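Local coordinates for immunomodulatory active chitinase (Trichuris suis, PDB 6G9C), which probably binds and hydrolyses chitin, as a secreted family 18 glycosyl hydrolase of a parasitic whipworm with immunomodulatory activity, at residues A59-Y64 with K386-I391; D345-M350 with I391-E396; V78-F81 with D85-V88; G92-K97 with L103-S108. One frame throughout, in Å; residues are numbered along the deposited sequence.

Interaction 1: residues A59-Y64 with K386-I391; sequences ANLCEY and KKYPLI
L61 turns its CG to an intermediate setting (chi1 -143°), and Y388 holds its ring beside its own backbone N (chi1 -65°), which brings a leucine methyl onto the tyrosine face. The contact belongs to the TIM barrel of family 18 glycosyl hydrolases: 59-64 leads into strand 64-72, whereas the loop 386-391 runs up to helix 392-398. L61 CD2 stands 3.5 Å from the centroid of the Y388 ring and 5° off the ring normal, a CH-pi contact over the middle of the face. The leucine's other methyl, CD1, reaches back to Y388 CB at 4.0 Å. At the base of the fork I391 closes in, its CG2 lying 3.6 Å from L61 CG, so that the leucine meets both an aromatic face and an aliphatic branch. Beyond the ring, Y388 OH bonds to H56 O and Y52 OH, which holds the far end of the ring in place. Next to L61, C62 is joined by a disulfide to C37 of strand 34-40. No direct hydrogen bond spans the two loops; instead one water donates to L61 O at 2.8 Å and to I391 O at 2.7 Å.

Interaction 2: residues D345-M350 with I391-E396; sequences DDVESM and ISLMQE
The first turns of helices 347-360 and 392-398 approach each other without any hydrogen bond between them, M350 and L393 coming nearest with their CA atoms 7.2 Å apart. L393 carries its side of the contact through a single methyl. With CG beside the backbone N (chi1 -69°) and an extended second torsion, its CD1 reaches the other helix and settles 3.5 Å from M350 CB. The same methyl meets the wall of that turn, 3.7 Å from V347 O, and V347 CG1 comes to it at 3.9 Å, the valine and leucine side chains crossing at about a right angle. M350 thus offers the root of its side chain to the leucine, while the rest of the chain bends at chi2 and chi3.

The turn that receives L393 is held by a capping box. D346 is the N-cap residue: its OD1 accepts from S349 N at 2.9 Å, nearly in line with the carboxylate C-O bond, and S349 OG accepts in return from D346 N at 2.8 Å. S349 OG also donates to D345 OD2, at 2.7 Å, on the anti side of that carboxylate and tilted 32° out of its plane, so the hydroxyl is gripped from two directions. Salt bridges from D345 to K353 and from D346 to R324 engage both acids further.

Around the contact, L390 packs on V347 and M350, M350 rests on L272 and T274 of strand 268-281, and M394 touches R35 and C37 of strand 34-40; helix 392-398 is thereby joined to helix 347-360 and to the barrel strands.

Interaction 3: residues V78-F81 with D85-V88; sequences VDQF and DIDV
Q80 OE1 is gripped by two donors, the backbone N of I86 and a water, where the connection after strand 64-72 of the family 18 TIM barrel passes through the short antiparallel strand 78-79 into helix 85-94. The I86 N bond to Q80 OE1 is 2.9 Å long and nearly straight, with an N-H...O angle of 173°, and arrives almost on the line of the amide C=O. The water donates to Q80 OE1 and accepts from D87 N, so the side-chain amide engages two successive N-H groups of the first helical turn, one directly and one through solvent. Q80 can reach them because its CG sits between its backbone N and carbonyl carbon (chi1 64°) and the chain then runs out straight. I86 lies across this extended chain at about a right angle, its CD1 3.8 Å from Q80 CD.

D85 OD2 takes a weak hydrogen bond from F81 N, as well as one from E82 N, while D85 OD1 bonds to Y67 OH of strand 64-72. The acid therefore links the connecting loop to the barrel wall. Nearer the backbone the two chains close up through their first carbons, Q80 CB lying 3.6 Å from D85 CB.

Interaction 4: residues G92-K97 with L103-S108; sequences GVMKQK and LKVLLS
Apolar contacts join helix 85-94 and residues 95-97 to strand 104-110, and V105 is at their centre. V93 and M94, neighbours on the helix, both meet its side chain. V93 CG1 approaches V105 CG1 at 3.8 Å, the two valines lying at an oblique angle. M94 curls in beside them: a bend at chi2 (-47°) brings SD to 3.8 Å from V105 CB and sets its terminal methyl CE 3.9 Å from V105 CG1. The V105 isopropyl group is thus touched by a valine branch and by the end of a thioether. Three residues after V93, Q96 adds an aliphatic contact, its CB resting 3.7 Å from L103 CD2 while its amide leads away from the strand.

Of a different kind is the passage of K97, which lies over the start of the strand. Its extended chain carries CE past the peptide of L103, 3.5 Å from L103 O, and then to 4.1 Å from V105 CG2. The charged end goes further still, to a salt bridge with D146. As V105 N also bonds to D146 OD2, one carboxylate oxygen receives both a lysine and a strand N-H.

No hydrogen bond runs directly between the two segments. Within 92-97, the backbone bonds Q96 N to V93 O and K97 N to M94 O keep residues 93-97 coiled. A barrel helix laid against the following parallel strand through branched and long apolar side chains is the basic layering of the TIM barrel, the catalytic-domain fold of family 18 chitinases.

All four contacts lie in the TIM-barrel domain. Interactions 3 and 4 come first along the chain, one after the other, at opposite ends of helix 85-94, with centres about 13 Å apart. Both fall between the segments of interaction 1, which brings the last modelled part of the chain back to the loop before strand 64-72. Interaction 2 has its centre about 9 Å from that of interaction 1, shares I391 with it and is tied to it by the K386-E396 salt bridge. Interaction 1 also touches interaction 4, through E63 and Y64 against K104. Interactions 2 and 3, about 31 Å between centres, do not meet. Interactions 1 and 2 thus bring chain from beyond strand 364-368 against the beginning of the barrel.

Interaction 1: residues A59-Y64 with K386-I391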
loop_
_atom_site.group_PDB
_atom_site.type_symbol
_atom_site.label_atom_id
_atom_site.label_comp_id
_atom_site.label_asym_id
_atom_site.label_seq_id
_atom_site.Cartn_x
_atom_site.Cartn_y
_atom_site.Cartn_z
ATOM N N ALA A 59 7.718 10.087 8.739
ATOM C CA ALA A 59 8.263 8.740 8.606
ATOM C C ALA A 59 9.142 8.371 9.798
ATOM O O ALA A 59 9.941 9.184 10.278
ATOM C CB ALA A 59 9.066 8.624 7.306
ATOM N N ASN A 60 8.956 7.140 10.288
ATOM C CA ASN A 60 9.726 6.489 11.351
ATOM C C ASN A 60 9.418 7.008 12.751
ATOM O O ASN A 60 10.091 6.618 13.710
ATOM C CB ASN A 60 11.230 6.584 11.081
ATOM C CG ASN A 60 11.628 5.823 9.844
ATOM O OD1 ASN A 60 11.237 4.672 9.669
ATOM N ND2 ASN A 60 12.384 6.466 8.964
ATOM N N LEU A 61 8.431 7.887 12.899
ATOM C CA LEU A 61 7.975 8.289 14.224
ATOM C C LEU A 61 7.495 7.085 15.033
ATOM O O LEU A 61 7.865 6.916 16.203
ATOM C CB LEU A 61 6.847 9.297 14.054
ATOM C CG LEU A 61 6.625 10.487 14.952
ATOM C CD1 LEU A 61 7.894 11.286 15.099
ATOM C CD2 LEU A 61 5.508 11.307 14.327
ATOM N N CYS A 62 6.685 6.229 14.415
ATOM C CA CYS A 62 6.012 5.113 15.069
ATOM C C CYS A 62 6.249 3.863 14.238
ATOM O O CYS A 62 6.443 3.952 13.027
ATOM C CB CYS A 62 4.496 5.343 15.182
ATOM S SG CYS A 62 4.172 6.968 15.843
ATOM N N GLU A 63 6.247 2.694 14.882
ATOM C CA GLU A 63 6.135 1.482 14.072
ATOM C C GLU A 63 4.684 1.098 13.832
ATOM O O GLU A 63 4.365 0.510 12.793
ATOM C CB GLU A 63 6.871 0.300 14.704
ATOM C CG GLU A 63 7.137 -0.799 13.682
ATOM C CD GLU A 63 7.733 -2.051 14.280
ATOM O OE1 GLU A 63 8.103 -2.037 15.475
ATOM O OE2 GLU A 63 7.828 -3.055 13.544
ATOM N N TYR A 64 3.805 1.444 14.764
ATOM C CA TYR A 64 2.396 1.115 14.695
ATOM C C TYR A 64 1.600 2.404 14.824
ATOM O O TYR A 64 1.813 3.176 15.765
ATOM C CB TYR A 64 1.999 0.150 15.819
ATOM C CG TYR A 64 2.841 -1.104 15.912
ATOM C CD1 TYR A 64 4.020 -1.121 16.644
ATOM C CD2 TYR A 64 2.442 -2.276 15.279
ATOM C CE1 TYR A 64 4.792 -2.275 16.734
ATOM C CE2 TYR A 64 3.204 -3.441 15.366
ATOM C CZ TYR A 64 4.369 -3.432 16.096
ATOM O OH TYR A 64 5.125 -4.575 16.184
ATOM N N LYS A 386 11.576 22.217 15.657
ATOM C CA LYS A 386 11.521 20.775 15.494
ATOM C C LYS A 386 10.068 20.323 15.442
ATOM O O LYS A 386 9.239 20.755 16.252
ATOM C CB LYS A 386 12.252 20.082 16.646
ATOM C CG LYS A 386 12.408 18.572 16.496
ATOM C CD LYS A 386 13.103 17.976 17.713
ATOM C CE LYS A 386 13.408 16.498 17.535
ATOM N NZ LYS A 386 14.089 15.941 18.745
ATOM N N LYS A 387 9.756 19.476 14.466
ATOM C CA LYS A 387 8.451 18.830 14.427
ATOM C C LYS A 387 8.426 17.671 15.408
ATOM O O LYS A 387 9.420 16.955 15.572
ATOM C CB LYS A 387 8.125 18.329 13.016
ATOM C CG LYS A 387 7.988 19.452 11.988
ATOM C CD LYS A 387 8.061 18.926 10.563
ATOM C CE LYS A 387 8.396 20.045 9.592
ATOM N NZ LYS A 387 9.832 20.456 9.671
ATOM N N TYR A 388 7.276 17.486 16.051
ATOM C CA TYR A 388 7.058 16.396 16.996
ATOM C C TYR A 388 8.134 16.381 18.082
ATOM O O TYR A 388 8.855 15.378 18.229
ATOM C CB TYR A 388 7.015 15.059 16.273
ATOM C CG TYR A 388 5.866 14.878 15.318
ATOM C CD1 TYR A 388 4.615 14.483 15.789
ATOM C CD2 TYR A 388 6.040 15.070 13.933
ATOM C CE1 TYR A 388 3.564 14.294 14.933
ATOM C CE2 TYR A 388 4.982 14.885 13.057
ATOM C CZ TYR A 388 3.747 14.482 13.573
ATOM O OH TYR A 388 2.675 14.282 12.733
ATOM N N PRO A 389 8.314 17.475 18.832
ATOM C CA PRO A 389 9.344 17.462 19.885
ATOM C C PRO A 389 9.102 16.379 20.930
ATOM O O PRO A 389 10.063 15.834 21.490
ATOM C CB PRO A 389 9.245 18.871 20.492
ATOM C CG PRO A 389 7.832 19.299 20.205
ATOM C CD PRO A 389 7.511 18.709 18.858
ATOM N N LEU A 390 7.841 16.048 21.200
ATOM C CA LEU A 390 7.540 14.999 22.170
ATOM C C LEU A 390 7.664 13.607 21.553
ATOM O O LEU A 390 8.396 12.753 22.064
ATOM C CB LEU A 390 6.129 15.185 22.741
ATOM C CG LEU A 390 5.825 16.514 23.431
ATOM C CD1 LEU A 390 4.535 16.419 24.228
ATOM C CD2 LEU A 390 6.977 16.907 24.318
ATOM N N ILE A 391 6.955 13.364 20.451
ATOM C CA ILE A 391 6.834 11.995 19.951
ATOM C C ILE A 391 8.153 11.494 19.356
ATOM O O ILE A 391 8.456 10.296 19.438
ATOM C CB ILE A 391 5.651 11.918 18.965
ATOM C CG1 ILE A 391 4.362 12.286 19.703
ATOM C CG2 ILE A 391 5.494 10.511 18.384
ATOM C CD1 ILE A 391 3.165 12.417 18.813
HETATM O O HOH W 1 9.505 8.722 17.577
#

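Interaction 2: residues D345-M350 with I391-E396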
loop_
_atom_site.group_PDB
_atom_site.type_symbol
_atom_site.label_atom_id
_atom_site.label_comp_id
_atom_site.label_asym_id
_atom_site.label_seq_id
_atom_site.Cartn_x
_atom_site.Cartn_y
_atom_site.Cartn_z
ATOM N N ASP A 345 2.496 16.933 30.002
ATOM C CA ASP A 345 3.764 16.257 29.753
ATOM C C ASP A 345 4.560 17.011 28.696
ATOM O O ASP A 345 3.997 17.629 27.785
ATOM C CB ASP A 345 3.536 14.792 29.327
ATOM C CG ASP A 345 3.386 13.867 30.530
ATOM O OD1 ASP A 345 2.254 13.758 31.055
ATOM O OD2 ASP A 345 4.405 13.286 30.967
ATOM N N ASP A 346 5.881 16.979 28.833
ATOM C CA ASP A 346 6.726 17.761 27.945
ATOM C C ASP A 346 7.978 16.952 27.629
ATOM O O ASP A 346 8.054 15.753 27.923
ATOM C CB ASP A 346 7.012 19.139 28.565
ATOM C CG ASP A 346 7.938 19.086 29.794
ATOM O OD1 ASP A 346 8.290 17.985 30.277
ATOM O OD2 ASP A 346 8.325 20.182 30.278
ATOM N N VAL A 347 8.976 17.613 27.032
ATOM C CA VAL A 347 10.174 16.885 26.621
ATOM C C VAL A 347 10.872 16.275 27.830
ATOM O O VAL A 347 11.317 15.122 27.792
ATOM C CB VAL A 347 11.129 17.785 25.816
ATOM C CG1 VAL A 347 12.419 17.039 25.573
ATOM C CG2 VAL A 347 10.503 18.172 24.480
ATOM N N GLU A 348 10.967 17.024 28.928
ATOM C CA GLU A 348 11.633 16.482 30.110
ATOM C C GLU A 348 10.860 15.303 30.701
ATOM O O GLU A 348 11.466 14.303 31.108
ATOM C CB GLU A 348 11.833 17.571 31.166
ATOM C CG GLU A 348 12.727 18.740 30.723
ATOM C CD GLU A 348 14.203 18.383 30.626
ATOM O OE1 GLU A 348 14.552 17.183 30.710
ATOM O OE2 GLU A 348 15.032 19.309 30.477
ATOM N N SER A 349 9.529 15.398 30.785
ATOM C CA SER A 349 8.779 14.287 31.369
ATOM C C SER A 349 8.804 13.078 30.444
ATOM O O SER A 349 8.914 11.935 30.906
ATOM C CB SER A 349 7.335 14.702 31.693
ATOM O OG SER A 349 6.539 14.885 30.534
ATOM N N MET A 350 8.730 13.310 29.131
ATOM C CA MET A 350 8.824 12.201 28.179
ATOM C C MET A 350 10.197 11.553 28.235
ATOM O O MET A 350 10.317 10.323 28.147
ATOM C CB MET A 350 8.538 12.691 26.761
ATOM C CG MET A 350 7.137 13.201 26.557
ATOM S SD MET A 350 5.974 11.851 26.371
ATOM C CE MET A 350 5.503 12.117 24.670
ATOM N N ILE A 391 6.955 13.364 20.451
ATOM C CA ILE A 391 6.834 11.995 19.951
ATOM C C ILE A 391 8.153 11.494 19.356
ATOM O O ILE A 391 8.456 10.296 19.438
ATOM C CB ILE A 391 5.651 11.918 18.965
ATOM C CG1 ILE A 391 4.362 12.286 19.703
ATOM C CG2 ILE A 391 5.494 10.511 18.384
ATOM C CD1 ILE A 391 3.165 12.417 18.813
ATOM N N SER A 392 8.983 12.396 18.797
ATOM C CA SER A 392 10.300 12.008 18.289
ATOM C C SER A 392 11.151 11.292 19.326
ATOM O O SER A 392 12.072 10.556 18.949
ATOM C CB SER A 392 11.104 13.236 17.813
ATOM O OG SER A 392 10.416 13.942 16.806
ATOM N N LEU A 393 10.890 11.524 20.618
ATOM C CA LEU A 393 11.725 10.942 21.666
ATOM C C LEU A 393 11.650 9.422 21.690
ATOM O O LEU A 393 12.572 8.779 22.198
ATOM C CB LEU A 393 11.319 11.504 23.033
ATOM C CG LEU A 393 11.675 12.994 23.211
ATOM C CD1 LEU A 393 11.051 13.563 24.475
ATOM C CD2 LEU A 393 13.170 13.184 23.224
ATOM N N MET A 394 10.556 8.832 21.194
ATOM C CA MET A 394 10.459 7.375 21.157
ATOM C C MET A 394 11.526 6.783 20.239
ATOM O O MET A 394 12.357 5.972 20.665
ATOM C CB MET A 394 9.056 6.943 20.710
ATOM C CG MET A 394 7.964 7.206 21.731
ATOM S SD MET A 394 6.471 6.232 21.397
ATOM C CE MET A 394 6.003 6.843 19.788
ATOM N N GLN A 395 11.529 7.202 18.972
ATOM C CA GLN A 395 12.572 6.775 18.041
ATOM C C GLN A 395 13.966 7.109 18.563
ATOM O O GLN A 395 14.888 6.288 18.474
ATOM C CB GLN A 395 12.341 7.442 16.688
ATOM C CG GLN A 395 12.555 6.561 15.500
ATOM C CD GLN A 395 13.985 6.148 15.350
ATOM O OE1 GLN A 395 14.897 6.915 15.655
ATOM N NE2 GLN A 395 14.199 4.924 14.874
ATOM N N GLU A 396 14.145 8.317 19.106
ATOM C CA GLU A 396 15.492 8.770 19.445
ATOM C C GLU A 396 16.079 7.983 20.600
ATOM O O GLU A 396 17.293 7.759 20.635
ATOM C CB GLU A 396 15.488 10.253 19.798
ATOM C CG GLU A 396 15.290 11.167 18.619
ATOM C CD GLU A 396 15.024 12.594 19.044
ATOM O OE1 GLU A 396 15.359 12.943 20.198
ATOM O OE2 GLU A 396 14.475 13.362 18.226
#

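Interaction 3: residues V78-F81 with D85-V88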
loop_
_atom_site.group_PDB
_atom_site.type_symbol
_atom_site.label_atom_id
_atom_site.label_comp_id
_atom_site.label_asym_id
_atom_site.label_seq_id
_atom_site.Cartn_x
_atom_site.Cartn_y
_atom_site.Cartn_z
ATOM N N VAL A 78 -19.546 -3.600 12.193
ATOM C CA VAL A 78 -18.505 -2.574 12.229
ATOM C C VAL A 78 -18.630 -1.674 11.006
ATOM O O VAL A 78 -18.940 -2.148 9.906
ATOM C CB VAL A 78 -17.101 -3.207 12.297
ATOM C CG1 VAL A 78 -16.014 -2.119 12.260
ATOM C CG2 VAL A 78 -16.962 -4.041 13.550
ATOM N N ASP A 79 -18.364 -0.379 11.197
ATOM C CA ASP A 79 -18.422 0.582 10.105
ATOM C C ASP A 79 -17.564 1.795 10.444
ATOM O O ASP A 79 -17.104 1.974 11.580
ATOM C CB ASP A 79 -19.861 1.009 9.816
ATOM C CG ASP A 79 -20.068 1.401 8.367
ATOM O OD1 ASP A 79 -19.067 1.465 7.614
ATOM O OD2 ASP A 79 -21.233 1.636 7.982
ATOM N N GLN A 80 -17.353 2.633 9.431
ATOM C CA GLN A 80 -16.610 3.868 9.636
ATOM C C GLN A 80 -17.394 4.798 10.550
ATOM O O GLN A 80 -18.630 4.769 10.601
ATOM C CB GLN A 80 -16.336 4.560 8.298
ATOM C CG GLN A 80 -17.598 5.009 7.588
ATOM C CD GLN A 80 -17.315 5.859 6.365
ATOM O OE1 GLN A 80 -16.163 6.027 5.963
ATOM N NE2 GLN A 80 -18.366 6.408 5.775
ATOM N N PHE A 81 -16.667 5.614 11.292
ATOM C CA PHE A 81 -17.317 6.572 12.171
ATOM C C PHE A 81 -17.490 7.922 11.490
ATOM O O PHE A 81 -18.580 8.502 11.523
ATOM C CB PHE A 81 -16.515 6.722 13.466
ATOM C CG PHE A 81 -17.309 7.297 14.595
ATOM C CD1 PHE A 81 -17.607 8.649 14.632
ATOM C CD2 PHE A 81 -17.773 6.485 15.612
ATOM C CE1 PHE A 81 -18.348 9.181 15.669
ATOM C CE2 PHE A 81 -18.514 7.010 16.649
ATOM C CZ PHE A 81 -18.802 8.358 16.680
ATOM N N ASP A 85 -13.860 8.575 6.476
ATOM C CA ASP A 85 -12.861 7.589 6.889
ATOM C C ASP A 85 -12.445 6.711 5.712
ATOM O O ASP A 85 -11.279 6.712 5.293
ATOM C CB ASP A 85 -13.407 6.717 8.025
ATOM C CG ASP A 85 -13.320 7.381 9.392
ATOM O OD1 ASP A 85 -12.379 8.167 9.633
ATOM O OD2 ASP A 85 -14.203 7.104 10.233
ATOM N N ILE A 86 -13.399 5.946 5.170
ATOM C CA ILE A 86 -13.099 4.975 4.118
ATOM C C ILE A 86 -12.607 5.672 2.863
ATOM O O ILE A 86 -11.641 5.229 2.230
ATOM C CB ILE A 86 -14.338 4.110 3.826
ATOM C CG1 ILE A 86 -14.559 3.097 4.946
ATOM C CG2 ILE A 86 -14.199 3.405 2.485
ATOM C CD1 ILE A 86 -15.981 2.549 4.987
ATOM N N ASP A 87 -13.242 6.791 2.496
ATOM C CA ASP A 87 -12.931 7.462 1.240
ATOM C C ASP A 87 -11.636 8.268 1.289
ATOM O O ASP A 87 -10.960 8.390 0.264
ATOM C CB ASP A 87 -14.094 8.375 0.840
ATOM C CG ASP A 87 -15.305 7.595 0.358
ATOM O OD1 ASP A 87 -15.170 6.375 0.137
ATOM O OD2 ASP A 87 -16.391 8.197 0.205
ATOM N N VAL A 88 -11.271 8.840 2.441
ATOM C CA VAL A 88 -10.186 9.820 2.456
ATOM C C VAL A 88 -9.120 9.470 3.488
ATOM O O VAL A 88 -7.938 9.329 3.155
ATOM C CB VAL A 88 -10.734 11.239 2.710
ATOM C CG1 VAL A 88 -9.604 12.245 2.755
ATOM C CG2 VAL A 88 -11.734 11.634 1.624
HETATM O O HOH W 2 -15.727 7.492 3.656
#

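Interaction 4: residues G92-K97 with L103-S108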
loop_
_atom_site.group_PDB
_atom_site.type_symbol
_atom_site.label_atom_id
_atom_site.label_comp_id
_atom_site.label_asym_id
_atom_site.label_seq_id
_atom_site.Cartn_x
_atom_site.Cartn_y
_atom_site.Cartn_z
ATOM N N GLY A 92 -5.364 7.819 3.229
ATOM C CA GLY A 92 -4.357 8.814 3.547
ATOM C C GLY A 92 -3.345 8.311 4.558
ATOM O O GLY A 92 -2.143 8.554 4.419
ATOM N N VAL A 93 -3.814 7.603 5.591
ATOM C CA VAL A 93 -2.883 7.014 6.547
ATOM C C VAL A 93 -2.087 5.892 5.895
ATOM O O VAL A 93 -0.861 5.822 6.050
ATOM C CB VAL A 93 -3.614 6.533 7.815
ATOM C CG1 VAL A 93 -2.637 5.779 8.731
ATOM C CG2 VAL A 93 -4.225 7.711 8.572
ATOM N N MET A 94 -2.760 5.005 5.141
ATOM C CA MET A 94 -2.054 3.913 4.470
ATOM C C MET A 94 -0.966 4.429 3.529
ATOM O O MET A 94 0.052 3.755 3.333
ATOM C CB MET A 94 -3.035 3.033 3.683
ATOM C CG MET A 94 -4.105 2.377 4.515
ATOM S SD MET A 94 -3.465 1.602 6.009
ATOM C CE MET A 94 -5.017 1.046 6.726
ATOM N N LYS A 95 -1.179 5.605 2.925
ATOM C CA LYS A 95 -0.191 6.217 2.034
ATOM C C LYS A 95 1.171 6.368 2.700
ATOM O O LYS A 95 2.207 6.341 2.023
ATOM C CB LYS A 95 -0.662 7.609 1.599
ATOM C CG LYS A 95 -1.636 7.695 0.445
ATOM C CD LYS A 95 -1.753 9.167 0.016
ATOM C CE LYS A 95 -2.759 9.387 -1.103
ATOM N NZ LYS A 95 -2.586 10.738 -1.730
ATOM N N GLN A 96 1.188 6.587 4.017
ATOM C CA GLN A 96 2.441 6.807 4.728
ATOM C C GLN A 96 3.368 5.604 4.665
ATOM O O GLN A 96 4.563 5.741 4.943
ATOM C CB GLN A 96 2.144 7.164 6.183
ATOM C CG GLN A 96 1.317 8.420 6.295
ATOM C CD GLN A 96 1.952 9.565 5.567
ATOM O OE1 GLN A 96 1.341 10.167 4.678
ATOM N NE2 GLN A 96 3.201 9.867 5.920
ATOM N N LYS A 97 2.849 4.428 4.307
ATOM C CA LYS A 97 3.714 3.272 4.125
ATOM C C LYS A 97 4.710 3.471 2.992
ATOM O O LYS A 97 5.717 2.758 2.940
ATOM C CB LYS A 97 2.873 2.024 3.858
ATOM C CG LYS A 97 1.961 1.646 5.015
ATOM C CD LYS A 97 1.259 0.309 4.737
ATOM C CE LYS A 97 0.460 -0.160 5.940
ATOM N NZ LYS A 97 -0.167 -1.524 5.679
ATOM N N LEU A 103 5.791 0.376 8.389
ATOM C CA LEU A 103 4.656 0.894 9.150
ATOM C C LEU A 103 3.501 -0.103 9.166
ATOM O O LEU A 103 3.149 -0.670 8.134
ATOM C CB LEU A 103 4.198 2.220 8.537
ATOM C CG LEU A 103 3.030 2.942 9.209
ATOM C CD1 LEU A 103 3.399 3.300 10.637
ATOM C CD2 LEU A 103 2.657 4.195 8.410
ATOM N N LYS A 104 2.927 -0.330 10.346
ATOM C CA LYS A 104 1.706 -1.113 10.500
ATOM C C LYS A 104 0.592 -0.196 10.985
ATOM O O LYS A 104 0.808 0.625 11.878
ATOM C CB LYS A 104 1.901 -2.258 11.500
ATOM C CG LYS A 104 3.066 -3.192 11.203
ATOM C CD LYS A 104 2.926 -3.803 9.837
ATOM C CE LYS A 104 3.963 -4.894 9.604
ATOM N NZ LYS A 104 4.445 -4.888 8.192
ATOM N N VAL A 105 -0.604 -0.346 10.420
ATOM C CA VAL A 105 -1.745 0.494 10.779
ATOM C C VAL A 105 -2.861 -0.411 11.284
ATOM O O VAL A 105 -3.355 -1.269 10.538
ATOM C CB VAL A 105 -2.231 1.337 9.590
ATOM C CG1 VAL A 105 -3.364 2.261 10.023
ATOM C CG2 VAL A 105 -1.084 2.145 8.990
ATOM N N LEU A 106 -3.276 -0.199 12.532
ATOM C CA LEU A 106 -4.321 -0.989 13.171
ATOM C C LEU A 106 -5.554 -0.121 13.362
ATOM O O LEU A 106 -5.452 1.095 13.546
ATOM C CB LEU A 106 -3.861 -1.534 14.531
ATOM C CG LEU A 106 -2.748 -2.590 14.566
ATOM C CD1 LEU A 106 -1.363 -1.935 14.497
ATOM C CD2 LEU A 106 -2.881 -3.435 15.826
ATOM N N LEU A 107 -6.723 -0.741 13.297
ATOM C CA LEU A 107 -7.982 -0.048 13.529
ATOM C C LEU A 107 -8.395 -0.225 14.983
ATOM O O LEU A 107 -8.477 -1.357 15.469
ATOM C CB LEU A 107 -9.076 -0.597 12.606
ATOM C CG LEU A 107 -10.453 0.071 12.706
ATOM C CD1 LEU A 107 -10.343 1.583 12.356
ATOM C CD2 LEU A 107 -11.441 -0.643 11.788
ATOM N N SER A 108 -8.666 0.887 15.667
ATOM C CA SER A 108 -9.130 0.861 17.050
ATOM C C SER A 108 -10.644 0.992 17.111
ATOM O O SER A 108 -11.259 1.689 16.298
ATOM C CB SER A 108 -8.481 1.992 17.867
ATOM O OG SER A 108 -7.084 1.775 18.033
#